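PDB 2R8B: uncharacterized protein Atu2452 from Agrobacterium tumefaciens, which is of unknown function but, as an alpha/beta-hydrolase-fold member of the dienelactone hydrolase family, probably hydrolyses an ester or a related bond. Local coordinates for residues T90-V95 with A128-A133; R122-M127 with L155-I160; V224-G229 with S234-A239. All coordinates share one frame; numbering follows the deposited sequence.

Interaction 1. Residues T90-V95 with A128-A133; sequences TILSPV and ADFIKA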
loop_
_atom_site.group_PDB
_atom_site.type_symbol
_atom_site.label_atom_id
_atom_site.label_comp_id
_atom_site.label_asym_id
_atom_site.label_seq_id
_atom_site.Cartn_x
_atom_site.Cartn_y
_atom_site.Cartn_z
ATOM N N THR A 90 -8.661 -13.046 -2.606
ATOM C CA THR A 90 -8.717 -13.201 -1.175
ATOM C C THR A 90 -8.331 -11.856 -0.589
ATOM O O THR A 90 -7.398 -11.226 -1.064
ATOM C CB THR A 90 -7.957 -14.455 -0.591
ATOM O OG1 THR A 90 -7.246 -14.051 0.585
ATOM C CG2 THR A 90 -7.044 -15.238 -1.653
ATOM N N ILE A 91 -9.102 -11.364 0.379
ATOM C CA ILE A 91 -8.971 -9.959 0.781
ATOM C C ILE A 91 -8.602 -9.771 2.209
ATOM O O ILE A 91 -9.216 -10.315 3.127
ATOM C CB ILE A 91 -10.217 -9.122 0.472
ATOM C CG1 ILE A 91 -10.191 -8.749 -0.996
ATOM C CG2 ILE A 91 -10.217 -7.796 1.256
ATOM C CD1 ILE A 91 -11.539 -8.729 -1.586
ATOM N N LEU A 92 -7.636 -8.912 2.410
ATOM C CA LEU A 92 -7.002 -8.853 3.672
ATOM C C LEU A 92 -6.830 -7.396 4.120
ATOM O O LEU A 92 -6.254 -6.583 3.418
ATOM C CB LEU A 92 -5.695 -9.586 3.474
ATOM C CG LEU A 92 -4.965 -9.917 4.733
ATOM C CD1 LEU A 92 -4.179 -11.152 4.456
ATOM C CD2 LEU A 92 -4.067 -8.682 4.931
ATOM N N SER A 93 -7.363 -7.037 5.274
ATOM C CA SER A 93 -7.338 -5.623 5.650
ATOM C C SER A 93 -7.082 -5.417 7.149
ATOM O O SER A 93 -7.988 -5.565 7.973
ATOM C CB SER A 93 -8.615 -4.927 5.180
ATOM O OG SER A 93 -8.907 -3.812 5.986
ATOM N N PRO A 94 -5.827 -5.088 7.494
ATOM C CA PRO A 94 -5.389 -4.952 8.868
ATOM C C PRO A 94 -5.576 -3.547 9.391
ATOM O O PRO A 94 -5.537 -2.564 8.600
ATOM C CB PRO A 94 -3.890 -5.248 8.781
ATOM C CG PRO A 94 -3.518 -5.000 7.329
ATOM C CD PRO A 94 -4.741 -4.808 6.535
ATOM N N VAL A 95 -5.762 -3.450 10.705
ATOM C CA VAL A 95 -5.649 -2.168 11.416
ATOM C C VAL A 95 -4.190 -2.024 11.834
ATOM O O VAL A 95 -3.599 -2.996 12.302
ATOM C CB VAL A 95 -6.574 -2.109 12.670
ATOM C CG1 VAL A 95 -6.237 -3.253 13.662
ATOM C CG2 VAL A 95 -6.554 -0.710 13.329
ATOM N N ALA A 128 5.655 -7.585 5.465
ATOM C CA ALA A 128 6.161 -8.591 4.558
ATOM C C ALA A 128 5.763 -9.993 5.045
ATOM O O ALA A 128 5.159 -10.759 4.303
ATOM C CB ALA A 128 7.644 -8.484 4.456
ATOM N N ASP A 129 6.084 -10.306 6.300
ATOM C CA ASP A 129 5.855 -11.632 6.848
ATOM C C ASP A 129 4.389 -12.011 6.833
ATOM O O ASP A 129 4.030 -13.115 6.383
ATOM C CB ASP A 129 6.410 -11.707 8.265
ATOM C CG ASP A 129 7.913 -11.790 8.274
ATOM O OD1 ASP A 129 8.442 -12.266 7.243
ATOM O OD2 ASP A 129 8.560 -11.386 9.279
ATOM N N PHE A 130 3.579 -11.073 7.329
ATOM C CA PHE A 130 2.144 -11.139 7.385
ATOM C C PHE A 130 1.637 -11.463 5.990
ATOM O O PHE A 130 0.945 -12.448 5.796
ATOM C CB PHE A 130 1.650 -9.776 7.864
ATOM C CG PHE A 130 0.156 -9.639 7.954
ATOM C CD1 PHE A 130 -0.554 -10.190 9.013
ATOM C CD2 PHE A 130 -0.537 -8.886 7.028
ATOM C CE1 PHE A 130 -1.942 -10.037 9.121
ATOM C CE2 PHE A 130 -1.920 -8.725 7.138
ATOM C CZ PHE A 130 -2.615 -9.315 8.180
ATOM N N ILE A 131 2.025 -10.681 5.001
ATOM C CA ILE A 131 1.630 -10.986 3.627
ATOM C C ILE A 131 2.095 -12.391 3.142
ATOM O O ILE A 131 1.256 -13.185 2.754
ATOM C CB ILE A 131 2.004 -9.814 2.658
ATOM C CG1 ILE A 131 1.132 -8.592 2.968
ATOM C CG2 ILE A 131 1.804 -10.225 1.190
ATOM C CD1 ILE A 131 1.713 -7.293 2.537
ATOM N N LYS A 132 3.388 -12.713 3.179
ATOM C CA LYS A 132 3.877 -14.069 2.828
ATOM C C LYS A 132 3.103 -15.212 3.533
ATOM O O LYS A 132 2.848 -16.285 2.941
ATOM C CB LYS A 132 5.369 -14.239 3.161
ATOM C CG LYS A 132 6.347 -13.493 2.240
ATOM C CD LYS A 132 7.527 -12.915 3.044
ATOM C CE LYS A 132 8.683 -12.428 2.156
ATOM N NZ LYS A 132 9.599 -13.575 1.829
ATOM N N ALA A 133 2.778 -14.977 4.809
ATOM C CA ALA A 133 2.160 -15.993 5.657
ATOM C C ALA A 133 0.711 -16.227 5.227
ATOM O O ALA A 133 0.253 -17.355 5.235
ATOM C CB ALA A 133 2.262 -15.615 7.155
#

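Interaction 2. Residues R122-M127 with L155-I160; sequences RATGKM and LANVLI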
loop_
_atom_site.group_PDB
_atom_site.type_symbol
_atom_site.label_atom_id
_atom_site.label_comp_id
_atom_site.label_asym_id
_atom_site.label_seq_id
_atom_site.Cartn_x
_atom_site.Cartn_y
_atom_site.Cartn_z
ATOM N N ARG A 122 10.968 -1.960 11.308
ATOM C CA ARG A 122 10.243 -2.988 12.080
ATOM C C ARG A 122 8.937 -3.400 11.398
ATOM O O ARG A 122 8.655 -4.600 11.300
ATOM C CB ARG A 122 9.983 -2.567 13.544
ATOM C CG ARG A 122 9.225 -3.625 14.371
ATOM C CD ARG A 122 8.505 -3.054 15.597
ATOM N NE ARG A 122 7.576 -1.941 15.305
ATOM C CZ ARG A 122 6.435 -2.018 14.583
ATOM N NH1 ARG A 122 6.039 -3.157 14.022
ATOM N NH2 ARG A 122 5.673 -0.934 14.413
ATOM N N ALA A 123 8.185 -2.403 10.922
ATOM C CA ALA A 123 6.817 -2.573 10.427
ATOM C C ALA A 123 6.813 -3.151 9.027
ATOM O O ALA A 123 5.912 -3.908 8.623
ATOM C CB ALA A 123 6.092 -1.253 10.432
ATOM N N THR A 124 7.844 -2.779 8.281
ATOM C CA THR A 124 8.042 -3.285 6.931
ATOM C C THR A 124 8.307 -4.772 7.010
ATOM O O THR A 124 7.678 -5.539 6.286
ATOM C CB THR A 124 9.150 -2.498 6.225
ATOM O OG1 THR A 124 8.695 -1.151 6.085
ATOM C CG2 THR A 124 9.458 -3.069 4.853
ATOM N N GLY A 125 9.181 -5.173 7.931
ATOM C CA GLY A 125 9.445 -6.571 8.203
ATOM C C GLY A 125 8.241 -7.337 8.692
ATOM O O GLY A 125 8.098 -8.501 8.348
ATOM N N LYS A 126 7.369 -6.695 9.475
ATOM C CA LYS A 126 6.130 -7.336 9.965
ATOM C C LYS A 126 5.133 -7.543 8.825
ATOM O O LYS A 126 4.710 -8.667 8.585
ATOM C CB LYS A 126 5.509 -6.516 11.098
ATOM C CG LYS A 126 4.387 -7.181 11.876
ATOM C CD LYS A 126 4.095 -6.456 13.203
ATOM C CE LYS A 126 2.609 -6.587 13.599
ATOM N NZ LYS A 126 2.315 -6.336 15.050
HETATM N N MSE A 127 4.785 -6.468 8.107
HETATM C CA MSE A 127 3.977 -6.550 6.883
HETATM C C MSE A 127 4.391 -7.620 5.885
HETATM O O MSE A 127 3.559 -8.448 5.471
HETATM C CB MSE A 127 4.031 -5.255 6.130
HETATM C CG MSE A 127 2.860 -4.438 6.318
HETATM SE SE MSE A 127 1.185 -5.226 5.766
HETATM C CE MSE A 127 0.219 -4.290 7.197
ATOM N N LEU A 155 3.422 0.570 2.341
ATOM C CA LEU A 155 3.358 -0.295 1.186
ATOM C C LEU A 155 4.493 0.069 0.239
ATOM O O LEU A 155 5.185 -0.811 -0.283
ATOM C CB LEU A 155 1.979 -0.192 0.541
ATOM C CG LEU A 155 1.707 -0.911 -0.771
ATOM C CD1 LEU A 155 2.010 -2.434 -0.678
ATOM C CD2 LEU A 155 0.257 -0.626 -1.269
ATOM N N ALA A 156 4.707 1.369 0.026
ATOM C CA ALA A 156 5.828 1.806 -0.762
ATOM C C ALA A 156 7.130 1.235 -0.210
ATOM O O ALA A 156 7.906 0.660 -0.972
ATOM C CB ALA A 156 5.871 3.217 -0.799
ATOM N N ASN A 157 7.385 1.325 1.097
ATOM C CA ASN A 157 8.655 0.784 1.660
ATOM C C ASN A 157 8.775 -0.749 1.425
ATOM O O ASN A 157 9.894 -1.276 1.168
ATOM C CB ASN A 157 8.832 1.148 3.136
ATOM C CG ASN A 157 10.302 1.029 3.613
ATOM O OD1 ASN A 157 11.205 1.668 3.065
ATOM N ND2 ASN A 157 10.536 0.236 4.656
ATOM N N VAL A 158 7.652 -1.473 1.461
ATOM C CA VAL A 158 7.724 -2.889 1.110
ATOM C C VAL A 158 8.172 -3.078 -0.340
ATOM O O VAL A 158 9.088 -3.853 -0.604
ATOM C CB VAL A 158 6.435 -3.643 1.319
ATOM C CG1 VAL A 158 6.688 -5.079 0.920
ATOM C CG2 VAL A 158 5.950 -3.584 2.790
ATOM N N LEU A 159 7.549 -2.355 -1.273
ATOM C CA LEU A 159 8.000 -2.311 -2.673
ATOM C C LEU A 159 9.490 -2.093 -2.821
ATOM O O LEU A 159 10.117 -2.620 -3.753
ATOM C CB LEU A 159 7.294 -1.182 -3.403
ATOM C CG LEU A 159 5.777 -1.350 -3.415
ATOM C CD1 LEU A 159 5.121 -0.198 -4.185
ATOM C CD2 LEU A 159 5.323 -2.704 -3.963
ATOM N N ILE A 160 10.057 -1.285 -1.915
ATOM C CA ILE A 160 11.486 -0.999 -1.883
ATOM C C ILE A 160 12.338 -2.082 -1.243
ATOM O O ILE A 160 13.436 -2.366 -1.731
ATOM C CB ILE A 160 11.737 0.326 -1.177
ATOM C CG1 ILE A 160 11.337 1.481 -2.099
ATOM C CG2 ILE A 160 13.177 0.471 -0.819
ATOM C CD1 ILE A 160 10.854 2.721 -1.341
#

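Interaction 3. Residues V224-G229 with S234-A239; sequences VWHPGG and SGEIDA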
loop_
_atom_site.group_PDB
_atom_site.type_symbol
_atom_site.label_atom_id
_atom_site.label_comp_id
_atom_site.label_asym_id
_atom_site.label_seq_id
_atom_site.Cartn_x
_atom_site.Cartn_y
_atom_site.Cartn_z
ATOM N N VAL A 224 -1.305 9.370 -11.637
ATOM C CA VAL A 224 -2.469 10.125 -12.043
ATOM C C VAL A 224 -2.559 11.283 -11.063
ATOM O O VAL A 224 -2.583 11.068 -9.867
ATOM C CB VAL A 224 -3.732 9.204 -12.051
ATOM C CG1 VAL A 224 -5.020 10.013 -12.184
ATOM C CG2 VAL A 224 -3.628 8.131 -13.190
ATOM N N TRP A 225 -2.518 12.513 -11.554
ATOM C CA TRP A 225 -2.565 13.693 -10.698
ATOM C C TRP A 225 -3.954 14.288 -10.648
ATOM O O TRP A 225 -4.774 14.004 -11.478
ATOM C CB TRP A 225 -1.633 14.756 -11.243
ATOM C CG TRP A 225 -0.179 14.381 -11.205
ATOM C CD1 TRP A 225 0.568 13.804 -12.220
ATOM C CD2 TRP A 225 0.720 14.577 -10.110
ATOM N NE1 TRP A 225 1.887 13.636 -11.810
ATOM C CE2 TRP A 225 2.000 14.080 -10.512
ATOM C CE3 TRP A 225 0.573 15.109 -8.830
ATOM C CZ2 TRP A 225 3.127 14.105 -9.660
ATOM C CZ3 TRP A 225 1.667 15.111 -7.979
ATOM C CH2 TRP A 225 2.952 14.624 -8.410
ATOM N N HIS A 226 -4.237 15.110 -9.660
ATOM C CA HIS A 226 -5.365 16.014 -9.766
ATOM C C HIS A 226 -4.889 17.312 -9.170
ATOM O O HIS A 226 -3.936 17.280 -8.369
ATOM C CB HIS A 226 -6.649 15.467 -9.101
ATOM C CG HIS A 226 -6.544 15.194 -7.626
ATOM N ND1 HIS A 226 -6.659 16.182 -6.670
ATOM C CD2 HIS A 226 -6.394 14.031 -6.943
ATOM C CE1 HIS A 226 -6.579 15.643 -5.466
ATOM N NE2 HIS A 226 -6.415 14.338 -5.602
ATOM N N PRO A 227 -5.541 18.450 -9.513
ATOM C CA PRO A 227 -5.179 19.679 -8.769
ATOM C C PRO A 227 -5.700 19.354 -7.373
ATOM O O PRO A 227 -6.242 18.242 -7.163
ATOM C CB PRO A 227 -6.022 20.763 -9.424
ATOM C CG PRO A 227 -7.139 20.024 -10.162
ATOM C CD PRO A 227 -6.691 18.628 -10.427
ATOM N N GLY A 228 -5.608 20.214 -6.383
ATOM C CA GLY A 228 -6.274 19.714 -5.132
ATOM C C GLY A 228 -5.361 18.989 -4.155
ATOM O O GLY A 228 -4.170 18.836 -4.425
ATOM N N GLY A 229 -5.926 18.576 -3.021
ATOM C CA GLY A 229 -5.170 18.385 -1.789
ATOM C C GLY A 229 -4.925 16.937 -1.499
ATOM O O GLY A 229 -4.696 16.158 -2.407
ATOM N N SER A 234 -12.918 11.403 -7.086
ATOM C CA SER A 234 -13.606 10.331 -7.754
ATOM C C SER A 234 -12.778 9.894 -8.952
ATOM O O SER A 234 -12.747 8.698 -9.278
ATOM C CB SER A 234 -15.022 10.735 -8.157
ATOM O OG SER A 234 -15.036 11.275 -9.458
ATOM N N GLY A 235 -12.077 10.848 -9.567
ATOM C CA GLY A 235 -11.130 10.545 -10.634
ATOM C C GLY A 235 -10.042 9.543 -10.268
ATOM O O GLY A 235 -9.645 8.727 -11.110
ATOM N N GLU A 236 -9.532 9.618 -9.031
ATOM C CA GLU A 236 -8.555 8.601 -8.515
ATOM C C GLU A 236 -9.195 7.211 -8.463
ATOM O O GLU A 236 -8.563 6.206 -8.782
ATOM C CB GLU A 236 -8.042 8.892 -7.089
ATOM C CG GLU A 236 -7.696 10.326 -6.754
ATOM C CD GLU A 236 -6.773 10.488 -5.532
ATOM O OE1 GLU A 236 -6.816 11.573 -4.895
ATOM O OE2 GLU A 236 -5.995 9.563 -5.208
ATOM N N ILE A 237 -10.451 7.156 -8.039
ATOM C CA ILE A 237 -11.081 5.879 -7.874
ATOM C C ILE A 237 -11.259 5.273 -9.245
ATOM O O ILE A 237 -11.082 4.072 -9.395
ATOM C CB ILE A 237 -12.394 5.954 -7.079
ATOM C CG1 ILE A 237 -12.087 6.388 -5.642
ATOM C CG2 ILE A 237 -13.130 4.574 -7.084
ATOM C CD1 ILE A 237 -13.323 6.852 -4.854
ATOM N N ASP A 238 -11.537 6.105 -10.243
ATOM C CA ASP A 238 -11.637 5.624 -11.613
ATOM C C ASP A 238 -10.380 4.949 -12.069
ATOM O O ASP A 238 -10.388 3.792 -12.469
ATOM C CB ASP A 238 -11.968 6.767 -12.546
ATOM C CG ASP A 238 -13.377 7.233 -12.356
ATOM O OD1 ASP A 238 -14.167 6.540 -11.658
ATOM O OD2 ASP A 238 -13.710 8.292 -12.901
ATOM N N ALA A 239 -9.289 5.673 -11.967
ATOM C CA ALA A 239 -7.998 5.153 -12.362
ATOM C C ALA A 239 -7.689 3.851 -11.601
ATOM O O ALA A 239 -7.071 2.944 -12.165
ATOM C CB ALA A 239 -6.912 6.226 -12.153
#

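Interaction 1. Residues T90-V95 with A128-A133
The apolar contact between strand 90-94 and the helix that runs through 128-133 rests on the ring of Phe130, which reaches from the helix to Leu92 and Pro94. Phe130 CG stands anti to the backbone N (chi1 179°), which sends the ring straight off the helix toward the strand. Leu92 comes from the opposite direction and brings its CD2 branch to the CE2-CZ side of the ring, meeting it obliquely. The pyrrolidine of Pro94 adds the second apolar touch, its CG lying 4.1 Å from Phe130 CE2. Between Leu92 and Pro94, Ser93 directs its side chain to the other side of the strand, the alternation expected of an extended chain.

This is helix-on-sheet packing in an alpha/beta-hydrolase fold: helix 117-138 lies over the mixed sheet, in which 90-94 runs between 53-56 and 64-68. The backbones stay well apart, with 8.9 Å between Leu92 CA and Ile131 CA, and side chains fill the interval.

Tyr51 and His53 also meet the Phe130 ring, both edge-to-face. No hydrogen bond joins the two segments; the polar end of Ser93 bonds instead to the backbone O of Glu75.

Interaction 2. Residues R122-M127 with L155-I160
Thr124 OG1 is gripped by two groups: the side-chain amide of Asn157 across the contact and the backbone O of Leu120 one turn earlier in its own helix. Asn157 ND2 donates to Thr124 OG1 at 2.7 Å along a nearly straight path, with an N-H...O angle of 168°. The hydroxyl lies in the amide plane of Asn157, and the two side chains cross at about a right angle. With OG1 beside the backbone N and anti to the carbonyl carbon (chi1 -65°), the hydroxyl can serve both partners, while the methyl CG2 is left facing the neighbouring helix.

Helices 117-138 and 150-161 cross steeply here, their short segments making an angle of 77° with a closest axial approach of 9.5 Å. Both belong to the helical layer on one face of the alpha/beta-hydrolase sheet, and the second begins within the GxSxG sequence that probably forms the nucleophile elbow. Thr124 sits where the backbones come nearest, 5.8 Å from its CA to Val158 CA.

Beside the polar bond the contact is apolar. Val158 and Thr124 lie alongside each other, pointing opposite ways, with Val158 CG2 4.1 Å from Thr124 CG2. The same Val158 methyl approaches Met127 CB at 4.2 Å; beyond CB the selenomethionine chain leads away from segment 155-160, packing on Leu68, Tyr51 and Phe106 and on Ile154 of the same helix 150-161.

Interaction 3. Residues V224-G229 with S234-A239
Glu236, Val224 and His226 contribute most of the buried surface where strand 220-226 meets the first turns of helix 234-244. Glu236 and His226 make the polar half. The carboxylate arrives at the edge of the imidazole, near its plane, with His226 NE2 2.9 Å from Glu236 OE1. The bond is weak, its N-H...O angle only 127°; the ring and carboxylate planes are turned 41° apart. His226 NE2 also makes a weak hydrogen bond to the backbone O of Glu231, so its N-H is shared. Glu236 leaves the helix with CG beside the backbone N, and its extended chain carries the carboxylate back to the strand.

Val224 makes the apolar half. Its CG2 branch meets Ala239 CB at 3.9 Å, about one helical turn beyond Glu236. Thus two strand residues that point to the same side, Val224 and His226, receive the helix, while Trp225 between them turns to the other face and packs on helix 204-217. The strand is outermost at its end of the alpha/beta-hydrolase sheet, and the helix follows through a short connection holding His230, the probable histidine of a Ser-His-Asp triad.

Glu236 OE2 hydrogen-bonds to Thr194 OG1, and OE1 also bonds to His173 NE2 and the backbone N of Arg233. So many partners would fix the rotation of this buried carboxylate and probably stabilise its negative charge, with the bent bond to His226 a minor share of its hold.

How the interactions relate
Interactions 1 and 2 share helix 117-138, which presents successive turns to strand 90-94 and to helix 150-161. Their centres lie 12 Å apart and they touch directly, Pro94 CG packing against Met127 CE at 3.8 Å, so one buried apolar region runs through both. Interaction 3 stands on the other side of the chain's centre, its own centre 26 Å from that of interaction 1 and 25 Å from that of interaction 2, though it reaches the same sheet as interaction 1. The probable triad of Ser149, Asp199 and His230 relates to both ends: Met127 of interaction 2 lies near the presumed nucleophile elbow, and His226 of interaction 3 lies near the triad, neither touching it.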